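Local coordinates for protein putative Xylose isomerase (Rhodospirillum rubrum, PDB 3QXB) that is probably a sugar isomerase with a xylose isomerase-like TIM barrel that binds manganese and iron, at residues Trp63-Ile66 against Glu67-Arg70; Leu93-Thr97 against Tyr98-Leu102; Ala143-Pro146 against Ala147-Glu150; Gln247-Gln251 against Leu252-Trp256; Asp271-Lys275 against Tyr276-Asp280. All blocks are in the same frame, centred on the assembly; numbering follows the deposited sequence.

Contact 1: Trp63-Ile66 against Glu67-Arg70; sequences WPDI and ERDR
Asp69 N gives its hydrogen to Asp65 O across 2.7 Å, a bond between successive turns of one helix. The side chain of the same aspartate is gripped too. Arg68 meets it side-on. Both Arg68 NE (2.9 Å) and Arg68 NH2 (3.0 Å) point at the single oxygen Asp69 OD1, and both come from the same face of the carboxylate. That oxygen lies in the guanidinium plane, so the two N-H groups share it along one edge. The bend of the arginine chain at chi3 (68°) turns this edge back toward Asp69. Asp65 CA lies over one face of the guanidinium. The Asp65 carboxylate runs alongside Arg68. Its OD1 is 3.9 Å from Arg68 NH1, a long salt bridge; the oxygen lies well out of the guanidinium plane, so charge alone acts. A water that takes a hydrogen from Arg68 NH1 at 2.8 Å also binds Asp65 OD1 weakly. The main partner of Asp65 is Arg118 on helix 106-125.

Pro64 is the N-cap residue, and its O accepts from Arg68 N at 2.9 Å. Pro64 CB rests 3.5 Å from Glu67 OE1, which the bend of the glutamate at chi2 (90°) brings back. Trp63 CB packs on Arg68 CB at 3.7 Å. Its ring meets Trp62 and Tyr98 of the second subunit, and Arg70 forms a salt bridge with Glu107 there. This is a helix N-terminus with a salt-bridge network of Asp65, Arg68 and Asp69, set in the beta-alpha-beta unit 51-55, 65-81, 85-90 of a TIM barrel.

Contact 2: Leu93-Thr97 against Tyr98-Leu102; sequences LASYT and YNHFL
The short helix 93-96, which follows barrel strand 85-90, runs here into the loop that leads to helix 106-125. Ser95 O joins the two parts. It accepts from His100 NE2 at 2.7 Å and, more weakly, from Tyr98 N at 3.3 Å. The histidine nitrogen comes in tilted from the carbonyl plane. Tyr98 CB lies over one face of the imidazole, toward its rim, and His115 stacks on the ring. His115 also binds Ser95 OG.

Thr97 and Tyr98 lie side by side. Thr97 CG2 sits over the centre of the tyrosine ring, 3.9 Å from its centroid, a CH-pi contact. With chi1 of -68°, Thr97 holds its methyl there and turns OG1 back to Leu93 O (2.9 Å). Thr97 N reaches the same oxygen from the other face. Tyr98 OH bonds Tyr56 O of the second subunit. An alanine in place of Tyr98 would probably leave that carbonyl without its partner and the Thr97 methyl without a ring beneath it.

The type II' turn from Asn99 to Leu102, which includes His100, brings Phe101 against helix 146-170 and Met133 of strand 130-133.

Contact 3: Ala143-Pro146 against Ala147-Glu150; sequences ALNP and ARRE. With ACT (acetate ion), chain P.
Asn145 OD1 caps the helix that starts at Pro146 by accepting from Arg148 N at 3.1 Å. This is the tight part of the contact. The N-H comes from above the amide plane, 66° out of it, and not onto a lone pair. Asn145 CG stands anti to the backbone N (chi1 -179°), which swings the amide over the first turn. The Asn145 and Arg148 side chains cross obliquely, and Asn145 ND2 touches Arg148 CG at 3.4 Å. Asn145 O takes Arg149 N at 2.8 Å, and Pro146 O takes Glu150 N at 2.9 Å. Arg149 reaches back past the cap and is firmly held. Its NH1 gives a hydrogen to Ala143 O at 3.1 Å, in the carbonyl plane and on a lone pair. Ala183 O accepts from NH1 as well.

The open side is looser. Pro146 and Ala147 are exposed there. The NE/NH2 edge of the Arg149 guanidinium meets an acetate, probably from the crystallisation liquor. Its OXT lies 3.3 Å from Arg149 NE, with a weak bond from NH2. A leucine in place of Arg149 would probably leave Ala143 O and Ala183 O without this donor and remove both bonds to the acetate.

Glu150 pairs with Arg195 of helix 190-200. Arg148 NE pairs with Asp142 of helix 140-143, and its NH2 bonds Pro104 O. The contact lies at the surface, where helix 140-143 gives way to helix 146-170.

Contact 4: Gln247-Gln251 against Leu252-Trp256; sequences QTDGQ and LDRHW. With MN (manganese (II) ion), chain G.
Asp249 OD1 is bonded from both faces of its carboxylate: Arg254 NE comes from one at 3.1 Å and Gln251 N from the other at 3.0 Å. The second bond closes an Asx turn. Arg254 NH2 gives to Asp249 OD2 at 2.9 Å, so the salt bridge is side-on, one nitrogen to each oxygen. Asp249 CG sits in the crowded position between N and C (chi1 61°), which turns the carboxylate toward the arginine. Leu252 CB lies toward the rim of one guanidinium face and Trp256 CZ2 toward the rim of the other. Arg254 CB lies over the centre of the indole.

Thr248 OG1 accepts from Gly250 N, an ST turn, and a water links it to Leu252 O. Leu252 N is buried without a partner. Gln247 and Trp256 form a single antiparallel hydrogen-bonded pair, with Gln247 N to Trp256 O at 2.9 Å.

The far side binds metal. Asp253 OD2 (2.0 Å) and His255 NE2 (2.1 Å) hold the manganese, with two waters and His216. These three residues also bind iron(III). His255 ND1 bonds Glu286 O, which fixes the ring's rotation. This is a metal-binding loop after barrel strand 240-245, as in xylose isomerase-like TIM barrels.

Contact 5: Asp271-Lys275 against Tyr276-Asp280; sequences DFWDK and YALTD
Two backbone bonds of equal length close this helix end. Tyr276 N gives to Phe272 O at 3.1 Å, and Leu278 N to Trp273 O at 3.1 Å. A weaker bond runs from Ala277 N to Asp274 O at 3.3 Å. Ala277, with positive phi, is the C-prime residue, and the Leu278-Trp273 and Ala277-Asp274 bonds make a Schellman motif. It ends helix 266-275 and turns the chain toward barrel strand 283-285, the last of the eight.

The turn lays Leu278 on Trp273. Leu278 CB sits over the centre of the six-membered ring, 3.5 Å from its centroid, a CH-pi contact. Leu278 CD1 reaches Trp273 CE3 at 3.5 Å. The indole gets there because its CG is anti to the backbone N (chi1 -180°), which carries the ring forward along the departing chain. Thr279 O lies at the indole's edge, and Phe283 of strand 283-285 meets the ring edge-to-face.

Phe272 takes the same chi1 (180°) and meets Tyr276. The two rings are oblique, with planes at 47°, and Tyr276 CD2 stands over the rim of one phenylalanine face. The closest atoms are Phe272 CE1 and Tyr276 CE2 at 3.5 Å. Leu278 CD1 also touches Phe272 CE2. Trp214 meets Phe272 edge-to-face, and Met233 of helix 229-236 packs against Phe272, Tyr276 and Leu278.

Lys275, fully extended, runs alongside Tyr276, its CG over one face of the ring toward the rim and its CD 3.7 Å from Tyr276 CE2. Both polar ends, Lys275 NZ and Tyr276 OH, go to Asp230 OD1 of helix 229-236.

In the fold
The five contacts follow one another along the chain and none touches another. Contact 4 carries two ligands of the manganese and iron site. Contact 2 is the next nearest: the Tyr96 side chain is about 7 Å from the manganese and from the iron, and the nearest atoms of contacts 2 and 4 are about 7 Å apart. Contacts 2 and 3 also come close, about 6 Å between nearest atoms. Contacts 1 and 3 lie away from the metal. Contact 1 is on the opposite side of the chain's centre from contacts 4 and 5, its centre about 35 Å and 39 Å from theirs. Contacts 1, 2 and 4 touch the second subunit; contacts 3 and 5 do not.

Contact 1: Trp63-Ile66 against Glu67-Arg70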
# COMPACT_ATOMS: atom_id res chain seq x y z
N TRP A 63 9.27 -11.19 -3.98
CA TRP A 63 10.38 -11.72 -3.16
C TRP A 63 11.05 -12.92 -3.84
O TRP A 63 10.39 -13.64 -4.56
CB TRP A 63 9.87 -12.15 -1.79
CG TRP A 63 9.50 -11.05 -0.87
CD1 TRP A 63 9.73 -9.69 -1.02
CD2 TRP A 63 8.83 -11.20 0.38
NE1 TRP A 63 9.22 -9.01 0.07
CE2 TRP A 63 8.69 -9.92 0.95
CE3 TRP A 63 8.37 -12.31 1.10
CZ2 TRP A 63 8.10 -9.72 2.20
CZ3 TRP A 63 7.79 -12.11 2.34
CH2 TRP A 63 7.61 -10.83 2.85
N PRO A 64 12.35 -13.15 -3.60
CA PRO A 64 12.99 -14.33 -4.18
C PRO A 64 12.25 -15.59 -3.80
O PRO A 64 11.74 -15.71 -2.67
CB PRO A 64 14.42 -14.29 -3.63
CG PRO A 64 14.65 -12.90 -3.26
CD PRO A 64 13.33 -12.27 -2.94
N ASP A 65 12.12 -16.47 -4.79
CA ASP A 65 11.26 -17.63 -4.73
C ASP A 65 11.47 -18.46 -3.47
O ASP A 65 10.51 -18.88 -2.84
CB ASP A 65 11.52 -18.57 -5.92
CG ASP A 65 11.16 -17.96 -7.25
OD1 ASP A 65 11.05 -16.71 -7.31
OD2 ASP A 65 11.02 -18.70 -8.23
N ILE A 66 12.72 -18.71 -3.13
CA ILE A 66 13.03 -19.67 -2.06
C ILE A 66 12.51 -19.15 -0.73
O ILE A 66 11.76 -19.85 -0.04
CB ILE A 66 14.54 -19.99 -1.96
CG1 ILE A 66 15.00 -20.81 -3.19
CG2 ILE A 66 14.84 -20.80 -0.67
CD1 ILE A 66 16.54 -21.10 -3.22
N GLU A 67 12.91 -17.94 -0.35
CA GLU A 67 12.44 -17.37 0.92
C GLU A 67 10.94 -17.09 0.88
O GLU A 67 10.22 -17.35 1.84
CB GLU A 67 13.22 -16.10 1.27
CG GLU A 67 14.72 -16.33 1.47
CD GLU A 67 15.52 -16.19 0.16
OE1 GLU A 67 14.97 -16.44 -0.96
OE2 GLU A 67 16.70 -15.80 0.26
N ARG A 68 10.48 -16.58 -0.25
CA ARG A 68 9.08 -16.27 -0.43
C ARG A 68 8.26 -17.53 -0.23
O ARG A 68 7.33 -17.49 0.54
CB ARG A 68 8.78 -15.71 -1.83
CG ARG A 68 7.31 -15.38 -2.06
CD ARG A 68 6.99 -15.23 -3.51
NE ARG A 68 7.10 -16.50 -4.20
CZ ARG A 68 7.33 -16.67 -5.50
NH1 ARG A 68 7.47 -15.64 -6.32
NH2 ARG A 68 7.36 -17.90 -6.00
N ASP A 69 8.57 -18.63 -0.94
CA ASP A 69 7.74 -19.86 -0.85
C ASP A 69 7.85 -20.55 0.51
O ASP A 69 6.86 -21.12 0.97
CB ASP A 69 8.01 -20.89 -1.96
CG ASP A 69 7.71 -20.34 -3.34
OD1 ASP A 69 6.97 -19.33 -3.43
OD2 ASP A 69 8.20 -20.95 -4.32
N ARG A 70 9.04 -20.52 1.13
CA ARG A 70 9.21 -21.05 2.48
C ARG A 70 8.16 -20.42 3.40
O ARG A 70 7.49 -21.12 4.11
CB ARG A 70 10.64 -20.78 3.00
CG ARG A 70 11.00 -21.39 4.37
CD ARG A 70 12.53 -21.27 4.69
NE ARG A 70 13.29 -22.39 4.15
CZ ARG A 70 14.56 -22.32 3.74
NH1 ARG A 70 15.24 -21.18 3.82
NH2 ARG A 70 15.15 -23.40 3.25
O HOH W 1 8.09 -16.97 -8.72

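Contact 2: Leu93-Thr97 against Tyr98-Leu102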
# COMPACT_ATOMS: atom_id res chain seq x y z
N LEU A 93 -2.61 -4.04 -0.98
CA LEU A 93 -2.23 -2.64 -1.23
C LEU A 93 -0.90 -2.50 -1.91
O LEU A 93 -0.75 -1.62 -2.73
CB LEU A 93 -2.35 -1.74 0.05
CG LEU A 93 -3.80 -1.78 0.65
CD1 LEU A 93 -4.05 -0.79 1.82
CD2 LEU A 93 -4.99 -1.63 -0.40
N ALA A 94 0.09 -3.33 -1.56
CA ALA A 94 1.43 -3.28 -2.20
C ALA A 94 1.29 -3.44 -3.73
O ALA A 94 1.87 -2.66 -4.51
CB ALA A 94 2.34 -4.35 -1.63
N SER A 95 0.46 -4.41 -4.10
CA SER A 95 0.16 -4.72 -5.48
C SER A 95 -0.60 -3.60 -6.16
O SER A 95 -0.28 -3.22 -7.27
CB SER A 95 -0.67 -6.03 -5.61
OG SER A 95 -1.02 -6.28 -6.99
N TYR A 96 -1.62 -3.07 -5.50
CA TYR A 96 -2.54 -2.10 -6.11
C TYR A 96 -1.91 -0.75 -6.29
O TYR A 96 -2.45 0.06 -7.03
CB TYR A 96 -3.80 -1.95 -5.27
CG TYR A 96 -4.93 -1.21 -5.96
CD1 TYR A 96 -5.47 -1.66 -7.17
CD2 TYR A 96 -5.45 -0.02 -5.41
CE1 TYR A 96 -6.51 -0.98 -7.78
CE2 TYR A 96 -6.50 0.68 -6.05
CZ TYR A 96 -7.03 0.18 -7.21
OH TYR A 96 -8.05 0.87 -7.83
N THR A 97 -0.78 -0.51 -5.62
CA THR A 97 0.03 0.70 -5.79
C THR A 97 0.49 0.97 -7.23
O THR A 97 0.68 2.13 -7.63
CB THR A 97 1.25 0.64 -4.83
OG1 THR A 97 0.77 0.75 -3.49
CG2 THR A 97 2.25 1.73 -5.06
N TYR A 98 0.62 -0.11 -8.03
CA TYR A 98 1.15 -0.04 -9.39
C TYR A 98 0.04 -0.26 -10.41
O TYR A 98 -1.07 -0.73 -10.06
CB TYR A 98 2.30 -1.04 -9.52
CG TYR A 98 3.44 -0.70 -8.51
CD1 TYR A 98 4.27 0.35 -8.72
CD2 TYR A 98 3.57 -1.39 -7.33
CE1 TYR A 98 5.29 0.69 -7.81
CE2 TYR A 98 4.57 -1.06 -6.41
CZ TYR A 98 5.42 -0.03 -6.65
OH TYR A 98 6.38 0.31 -5.71
N ASN A 99 0.35 0.07 -11.66
CA ASN A 99 -0.61 0.15 -12.74
C ASN A 99 -0.76 -1.15 -13.51
O ASN A 99 -1.78 -1.39 -14.13
CB ASN A 99 -0.30 1.32 -13.67
CG ASN A 99 -0.65 2.68 -13.04
OD1 ASN A 99 -0.13 2.98 -12.00
ND2 ASN A 99 -1.51 3.50 -13.69
N HIS A 100 0.26 -2.00 -13.46
CA HIS A 100 0.20 -3.33 -14.05
C HIS A 100 -0.28 -3.35 -15.51
O HIS A 100 0.32 -2.67 -16.37
CB HIS A 100 -0.60 -4.26 -13.12
CG HIS A 100 -0.01 -4.37 -11.74
ND1 HIS A 100 1.29 -4.77 -11.51
CD2 HIS A 100 -0.55 -4.12 -10.52
CE1 HIS A 100 1.52 -4.75 -10.21
NE2 HIS A 100 0.42 -4.37 -9.59
N PHE A 101 -1.34 -4.11 -15.77
CA PHE A 101 -1.75 -4.46 -17.12
C PHE A 101 -2.25 -3.31 -17.97
O PHE A 101 -2.26 -3.40 -19.21
CB PHE A 101 -2.78 -5.59 -17.10
CG PHE A 101 -2.26 -6.86 -16.49
CD1 PHE A 101 -1.49 -7.74 -17.28
CD2 PHE A 101 -2.47 -7.15 -15.13
CE1 PHE A 101 -1.00 -8.91 -16.74
CE2 PHE A 101 -1.96 -8.30 -14.56
CZ PHE A 101 -1.23 -9.20 -15.37
N LEU A 102 -2.64 -2.21 -17.33
CA LEU A 102 -3.10 -1.02 -18.11
C LEU A 102 -2.08 0.14 -18.12
O LEU A 102 -2.36 1.25 -18.59
CB LEU A 102 -4.47 -0.59 -17.63
CG LEU A 102 -5.56 -1.67 -17.67
CD1 LEU A 102 -6.91 -1.13 -17.20
CD2 LEU A 102 -5.75 -2.31 -19.04

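Contact 3: Ala143-Pro146 against Ala147-Glu150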
# COMPACT_ATOMS: atom_id res chain seq x y z
N ALA A 143 -6.06 7.55 -19.55
CA ALA A 143 -7.45 7.42 -19.09
C ALA A 143 -8.39 8.30 -19.93
O ALA A 143 -9.55 7.97 -20.03
CB ALA A 143 -7.60 7.78 -17.66
N LEU A 144 -7.88 9.40 -20.51
CA LEU A 144 -8.73 10.29 -21.32
C LEU A 144 -8.61 10.06 -22.83
O LEU A 144 -9.18 10.84 -23.59
CB LEU A 144 -8.39 11.76 -21.03
CG LEU A 144 -8.34 12.21 -19.56
CD1 LEU A 144 -7.92 13.70 -19.47
CD2 LEU A 144 -9.70 11.97 -18.88
N ASN A 145 -7.90 9.02 -23.26
CA ASN A 145 -7.65 8.77 -24.67
C ASN A 145 -8.24 7.37 -25.01
O ASN A 145 -7.61 6.33 -24.73
CB ASN A 145 -6.15 8.86 -24.94
CG ASN A 145 -5.78 8.65 -26.39
OD1 ASN A 145 -6.49 7.97 -27.15
ND2 ASN A 145 -4.63 9.19 -26.79
N PRO A 146 -9.46 7.33 -25.58
CA PRO A 146 -10.11 6.03 -25.86
C PRO A 146 -9.28 5.08 -26.76
O PRO A 146 -9.28 3.87 -26.51
CB PRO A 146 -11.43 6.43 -26.52
CG PRO A 146 -11.73 7.83 -26.00
CD PRO A 146 -10.38 8.48 -25.78
N ALA A 147 -8.56 5.64 -27.74
CA ALA A 147 -7.67 4.86 -28.62
C ALA A 147 -6.55 4.18 -27.82
O ALA A 147 -6.25 3.00 -28.02
CB ALA A 147 -7.05 5.78 -29.74
N ARG A 148 -5.91 4.94 -26.93
CA ARG A 148 -4.88 4.39 -26.05
C ARG A 148 -5.49 3.36 -25.14
O ARG A 148 -4.89 2.31 -24.92
CB ARG A 148 -4.18 5.48 -25.22
CG ARG A 148 -3.15 6.27 -26.03
CD ARG A 148 -1.82 5.51 -26.19
NE ARG A 148 -1.11 5.41 -24.93
CZ ARG A 148 -0.05 4.63 -24.71
NH1 ARG A 148 0.47 3.88 -25.69
NH2 ARG A 148 0.52 4.63 -23.53
N ARG A 149 -6.67 3.65 -24.60
CA ARG A 149 -7.30 2.69 -23.69
C ARG A 149 -7.50 1.34 -24.39
O ARG A 149 -7.21 0.27 -23.81
CB ARG A 149 -8.61 3.21 -23.11
CG ARG A 149 -8.43 4.27 -22.03
CD ARG A 149 -9.75 4.87 -21.58
NE ARG A 149 -10.55 3.94 -20.79
CZ ARG A 149 -10.90 4.12 -19.52
NH1 ARG A 149 -10.57 5.23 -18.86
NH2 ARG A 149 -11.62 3.19 -18.91
N GLU A 150 -7.95 1.41 -25.65
CA GLU A 150 -8.22 0.21 -26.43
C GLU A 150 -6.98 -0.55 -26.80
O GLU A 150 -6.95 -1.76 -26.72
CB GLU A 150 -9.01 0.54 -27.71
CG GLU A 150 -10.45 0.16 -27.54
CD GLU A 150 -10.61 -1.36 -27.31
OE1 GLU A 150 -9.79 -2.23 -27.76
OE2 GLU A 150 -11.57 -1.67 -26.59
C ACT P . -11.26 -0.11 -22.18
O ACT P . -11.37 0.18 -23.41
OXT ACT P . -11.35 0.78 -21.26
CH3 ACT P . -11.05 -1.54 -21.81

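Contact 4: Gln247-Gln251 against Leu252-Trp256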
# COMPACT_ATOMS: atom_id res chain seq x y z
N GLN A 247 -18.19 -2.74 5.26
CA GLN A 247 -19.17 -1.74 5.60
C GLN A 247 -18.71 -0.44 4.97
O GLN A 247 -17.50 -0.17 4.83
CB GLN A 247 -19.36 -1.64 7.13
CG GLN A 247 -20.45 -0.76 7.64
CD GLN A 247 -21.85 -1.08 7.12
OE1 GLN A 247 -22.14 -0.84 5.97
NE2 GLN A 247 -22.74 -1.54 8.01
N THR A 248 -19.69 0.32 4.50
CA THR A 248 -19.39 1.54 3.79
C THR A 248 -20.59 2.48 3.85
O THR A 248 -21.71 2.03 4.09
CB THR A 248 -19.04 1.22 2.32
OG1 THR A 248 -18.78 2.43 1.61
CG2 THR A 248 -20.21 0.45 1.64
N ASP A 249 -20.35 3.78 3.65
CA ASP A 249 -21.44 4.73 3.46
C ASP A 249 -21.69 4.98 1.99
O ASP A 249 -22.57 5.74 1.62
CB ASP A 249 -21.16 6.07 4.19
CG ASP A 249 -19.92 6.75 3.68
OD1 ASP A 249 -19.24 6.18 2.79
OD2 ASP A 249 -19.60 7.83 4.17
N GLY A 250 -20.90 4.35 1.13
CA GLY A 250 -21.10 4.49 -0.30
C GLY A 250 -20.53 5.77 -0.89
O GLY A 250 -20.76 6.02 -2.06
N GLN A 251 -19.79 6.55 -0.11
CA GLN A 251 -19.18 7.82 -0.59
C GLN A 251 -17.68 7.77 -0.85
O GLN A 251 -17.14 8.57 -1.62
CB GLN A 251 -19.49 8.96 0.40
CG GLN A 251 -21.00 9.10 0.73
CD GLN A 251 -21.91 9.07 -0.52
OE1 GLN A 251 -22.92 8.32 -0.59
NE2 GLN A 251 -21.54 9.87 -1.52
N LEU A 252 -17.01 6.84 -0.19
CA LEU A 252 -15.64 6.47 -0.52
C LEU A 252 -15.57 4.95 -0.36
O LEU A 252 -16.53 4.32 0.10
CB LEU A 252 -14.63 7.19 0.40
CG LEU A 252 -14.40 8.72 0.31
CD1 LEU A 252 -13.20 9.16 1.17
CD2 LEU A 252 -14.19 9.17 -1.11
N ASP A 253 -14.44 4.36 -0.73
CA ASP A 253 -14.24 2.93 -0.59
C ASP A 253 -13.78 2.65 0.83
O ASP A 253 -12.59 2.61 1.10
CB ASP A 253 -13.20 2.42 -1.60
CG ASP A 253 -13.12 0.89 -1.62
OD1 ASP A 253 -14.10 0.24 -1.18
OD2 ASP A 253 -12.08 0.34 -2.10
N ARG A 254 -14.74 2.48 1.75
CA ARG A 254 -14.42 2.61 3.19
C ARG A 254 -13.64 1.43 3.79
O ARG A 254 -12.72 1.63 4.59
CB ARG A 254 -15.68 2.86 4.03
CG ARG A 254 -16.42 4.13 3.65
CD ARG A 254 -15.54 5.36 3.75
NE ARG A 254 -16.37 6.55 3.78
CZ ARG A 254 -15.96 7.77 4.15
NH1 ARG A 254 -14.70 8.00 4.51
NH2 ARG A 254 -16.85 8.75 4.16
N HIS A 255 -14.06 0.23 3.42
CA HIS A 255 -13.58 -1.01 4.03
C HIS A 255 -13.72 -0.94 5.55
O HIS A 255 -12.82 -1.37 6.27
CB HIS A 255 -12.13 -1.32 3.64
CG HIS A 255 -11.95 -1.62 2.18
ND1 HIS A 255 -12.21 -2.86 1.64
CD2 HIS A 255 -11.60 -0.82 1.15
CE1 HIS A 255 -12.02 -2.81 0.34
NE2 HIS A 255 -11.63 -1.59 0.02
N TRP A 256 -14.85 -0.39 6.01
CA TRP A 256 -15.16 -0.38 7.41
C TRP A 256 -15.54 -1.77 7.85
O TRP A 256 -15.95 -2.61 7.05
CB TRP A 256 -16.28 0.60 7.78
CG TRP A 256 -15.93 2.05 7.64
CD1 TRP A 256 -14.69 2.63 7.76
CD2 TRP A 256 -16.84 3.11 7.36
NE1 TRP A 256 -14.77 3.97 7.53
CE2 TRP A 256 -16.08 4.30 7.28
CE3 TRP A 256 -18.21 3.18 7.12
CZ2 TRP A 256 -16.66 5.55 7.01
CZ3 TRP A 256 -18.80 4.42 6.87
CH2 TRP A 256 -18.02 5.59 6.83
MN MN G . -11.49 -1.54 -2.12
O HOH W 2 -18.54 2.58 -1.22
O HOH W 3 -10.53 -3.64 -2.35
O HOH W 4 -9.20 -0.80 -1.76

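Contact 5: Asp271-Lys275 against Tyr276-Asp280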
# COMPACT_ATOMS: atom_id res chain seq x y z
N ASP A 271 -29.81 -11.26 2.91
CA ASP A 271 -30.95 -11.19 1.99
C ASP A 271 -30.52 -11.32 0.51
O ASP A 271 -31.24 -11.90 -0.29
CB ASP A 271 -31.74 -9.88 2.18
CG ASP A 271 -32.48 -9.81 3.50
OD1 ASP A 271 -32.77 -10.87 4.11
OD2 ASP A 271 -32.80 -8.67 3.91
N PHE A 272 -29.37 -10.76 0.18
CA PHE A 272 -28.82 -10.89 -1.16
C PHE A 272 -28.41 -12.32 -1.40
O PHE A 272 -28.74 -12.91 -2.44
CB PHE A 272 -27.62 -9.97 -1.31
CG PHE A 272 -26.97 -10.04 -2.65
CD1 PHE A 272 -27.34 -9.16 -3.64
CD2 PHE A 272 -25.95 -10.95 -2.89
CE1 PHE A 272 -26.73 -9.19 -4.90
CE2 PHE A 272 -25.32 -11.00 -4.15
CZ PHE A 272 -25.73 -10.12 -5.17
N TRP A 273 -27.74 -12.89 -0.41
CA TRP A 273 -27.30 -14.28 -0.47
C TRP A 273 -28.48 -15.22 -0.74
O TRP A 273 -28.38 -16.14 -1.55
CB TRP A 273 -26.59 -14.69 0.83
CG TRP A 273 -26.11 -16.10 0.81
CD1 TRP A 273 -26.81 -17.22 1.18
CD2 TRP A 273 -24.81 -16.55 0.42
NE1 TRP A 273 -26.03 -18.34 0.99
CE2 TRP A 273 -24.79 -17.96 0.54
CE3 TRP A 273 -23.67 -15.91 -0.06
CZ2 TRP A 273 -23.67 -18.72 0.23
CZ3 TRP A 273 -22.55 -16.66 -0.36
CH2 TRP A 273 -22.56 -18.05 -0.22
N ASP A 274 -29.59 -14.99 -0.06
CA ASP A 274 -30.77 -15.84 -0.23
C ASP A 274 -31.51 -15.54 -1.53
O ASP A 274 -32.09 -16.47 -2.16
CB ASP A 274 -31.75 -15.65 0.93
CG ASP A 274 -31.22 -16.18 2.25
OD1 ASP A 274 -30.54 -17.23 2.26
OD2 ASP A 274 -31.52 -15.57 3.29
N LYS A 275 -31.55 -14.26 -1.91
CA LYS A 275 -32.29 -13.84 -3.12
C LYS A 275 -31.71 -14.53 -4.35
O LYS A 275 -32.44 -14.95 -5.24
CB LYS A 275 -32.26 -12.30 -3.26
CG LYS A 275 -33.05 -11.77 -4.46
CD LYS A 275 -32.87 -10.25 -4.64
CE LYS A 275 -33.51 -9.78 -5.97
NZ LYS A 275 -33.41 -8.30 -6.13
N TYR A 276 -30.39 -14.68 -4.37
CA TYR A 276 -29.71 -15.21 -5.55
C TYR A 276 -29.29 -16.68 -5.41
O TYR A 276 -28.57 -17.19 -6.25
CB TYR A 276 -28.53 -14.29 -5.91
CG TYR A 276 -29.03 -12.98 -6.47
CD1 TYR A 276 -29.52 -12.90 -7.79
CD2 TYR A 276 -29.08 -11.83 -5.69
CE1 TYR A 276 -30.02 -11.71 -8.30
CE2 TYR A 276 -29.58 -10.64 -6.20
CZ TYR A 276 -30.05 -10.59 -7.51
OH TYR A 276 -30.50 -9.42 -8.03
N ALA A 277 -29.75 -17.36 -4.36
CA ALA A 277 -29.45 -18.77 -4.15
C ALA A 277 -27.94 -19.05 -4.18
O ALA A 277 -27.51 -20.03 -4.77
CB ALA A 277 -30.20 -19.63 -5.21
N LEU A 278 -27.13 -18.20 -3.57
CA LEU A 278 -25.69 -18.40 -3.66
C LEU A 278 -25.34 -19.65 -2.84
O LEU A 278 -26.10 -20.02 -1.93
CB LEU A 278 -24.96 -17.17 -3.16
CG LEU A 278 -25.19 -15.85 -3.90
CD1 LEU A 278 -24.18 -14.80 -3.36
CD2 LEU A 278 -25.05 -16.01 -5.39
N THR A 279 -24.21 -20.28 -3.15
CA THR A 279 -23.81 -21.54 -2.51
C THR A 279 -22.35 -21.54 -2.09
O THR A 279 -22.05 -21.65 -0.90
CB THR A 279 -24.01 -22.73 -3.44
OG1 THR A 279 -23.42 -22.45 -4.71
CG2 THR A 279 -25.53 -23.03 -3.62
N ASP A 280 -21.45 -21.45 -3.06
CA ASP A 280 -20.00 -21.49 -2.77
C ASP A 280 -19.28 -20.18 -3.05
O ASP A 280 -18.04 -20.11 -2.90
CB ASP A 280 -19.29 -22.69 -3.45
CG ASP A 280 -19.27 -22.60 -4.96
OD1 ASP A 280 -19.72 -21.57 -5.51
OD2 ASP A 280 -18.81 -23.57 -5.60